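Local coordinates for flavodoxin, WrbA-like protein (Agrobacterium tumefaciens, PDB 3D7N) that probably binds FMN and transfers electrons as a WrbA-like flavodoxin, consistent with NAD(P)H:quinone dehydrogenase activity, at residues N109-Q112 with Y113-L116. Numbering follows the deposited sequence.
Sequences NTLQ and YLVL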
# COMPACT_ATOMS: atom_id res chain seq x y z
N ASN A 109 -0.69 4.69 4.95
CA ASN A 109 -0.14 3.37 5.14
C ASN A 109 -0.62 2.67 6.44
O ASN A 109 -0.91 1.49 6.44
CB ASN A 109 1.39 3.43 5.12
CG ASN A 109 2.00 2.03 5.05
OD1 ASN A 109 1.69 1.28 4.12
ND2 ASN A 109 2.83 1.65 6.05
N THR A 110 -0.66 3.40 7.53
CA THR A 110 -1.14 2.93 8.82
C THR A 110 -2.62 2.56 8.68
O THR A 110 -2.96 1.47 8.99
CB THR A 110 -0.93 3.98 9.90
OG1 THR A 110 0.48 4.19 10.00
CG2 THR A 110 -1.45 3.52 11.29
N LEU A 111 -3.41 3.39 8.04
CA LEU A 111 -4.83 3.11 7.88
C LEU A 111 -5.06 1.85 7.04
O LEU A 111 -5.94 1.03 7.40
CB LEU A 111 -5.58 4.31 7.32
CG LEU A 111 -5.61 5.52 8.28
CD1 LEU A 111 -6.34 6.71 7.65
CD2 LEU A 111 -6.20 5.03 9.63
N GLN A 112 -4.32 1.73 5.95
CA GLN A 112 -4.35 0.56 5.10
C GLN A 112 -3.96 -0.70 5.79
O GLN A 112 -4.57 -1.72 5.50
CB GLN A 112 -3.51 0.76 3.86
CG GLN A 112 -4.13 1.76 2.95
CD GLN A 112 -3.74 1.62 1.51
OE1 GLN A 112 -2.65 1.99 1.13
NE2 GLN A 112 -4.68 1.07 0.69
N TYR A 113 -3.02 -0.65 6.75
CA TYR A 113 -2.73 -1.82 7.58
C TYR A 113 -3.96 -2.22 8.45
O TYR A 113 -4.25 -3.38 8.68
CB TYR A 113 -1.50 -1.63 8.50
CG TYR A 113 -1.36 -2.84 9.41
CD1 TYR A 113 -1.70 -2.79 10.75
CD2 TYR A 113 -0.99 -4.06 8.89
CE1 TYR A 113 -1.59 -3.95 11.58
CE2 TYR A 113 -0.91 -5.20 9.67
CZ TYR A 113 -1.24 -5.15 11.00
OH TYR A 113 -1.18 -6.30 11.70
N LEU A 114 -4.64 -1.24 8.95
CA LEU A 114 -5.75 -1.45 9.82
C LEU A 114 -6.89 -2.12 9.04
O LEU A 114 -7.56 -3.02 9.51
CB LEU A 114 -6.10 -0.06 10.34
CG LEU A 114 -5.64 0.28 11.76
CD1 LEU A 114 -4.39 -0.42 12.32
CD2 LEU A 114 -5.64 1.78 11.99
N VAL A 115 -7.05 -1.74 7.78
CA VAL A 115 -7.98 -2.42 6.91
C VAL A 115 -7.60 -3.90 6.67
O VAL A 115 -8.47 -4.79 6.72
CB VAL A 115 -8.07 -1.70 5.55
CG1 VAL A 115 -8.90 -2.56 4.58
CG2 VAL A 115 -8.65 -0.25 5.75
N LEU A 116 -6.33 -4.16 6.42
CA LEU A 116 -5.81 -5.52 6.27
C LEU A 116 -6.05 -6.37 7.53
O LEU A 116 -6.42 -7.52 7.41
CB LEU A 116 -4.33 -5.51 5.97
CG LEU A 116 -3.88 -4.98 4.61
CD1 LEU A 116 -2.34 -5.17 4.45
CD2 LEU A 116 -4.61 -5.69 3.47
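L114 meets the preceding turn of helix 104-120 along its whole length. L114 CB lies 3.1 Å from L111 O, the carbonyl three residues back, and L114 CG stands 4.0 Å from T110 O. At the tip both methyls stay beside T110 O, and L114 CD2 additionally meets L111 CD2 at 4.1 Å, the one apolar side-chain contact between 109-112 and 113-116. There the two leucines meet at a slant. A chi1 of -102°, well removed from a staggered value, accompanies this placement of the L114 branch.

The backbone evidence is a run of four i to i+4 hydrogen bonds, among them L114 N to T110 O (3.2 Å), with the donor in the carbonyl plane, and V115 N to L111 O (3.0 Å, 153° at the hydrogen). L111 O, which accepts the V115 N-H, also has V115 CG2 beside it at 3.4 Å. Y113 puts CG anti to its backbone N (chi1 175°), and its side chain packs on F73 and A77 of helix 71-79 while OH bonds to M66 O of the second subunit.

L114 further touches F60 and T62 of strand 57-65 and W125 of strand 124-126. Regular alpha-helical bonding with a largely apolar face against parallel strands, T110 OG1 being hydrogen-bonded to T64 OG1, identifies the crossover helix of the beta-alpha-beta unit 93-126 in a flavodoxin-like fold.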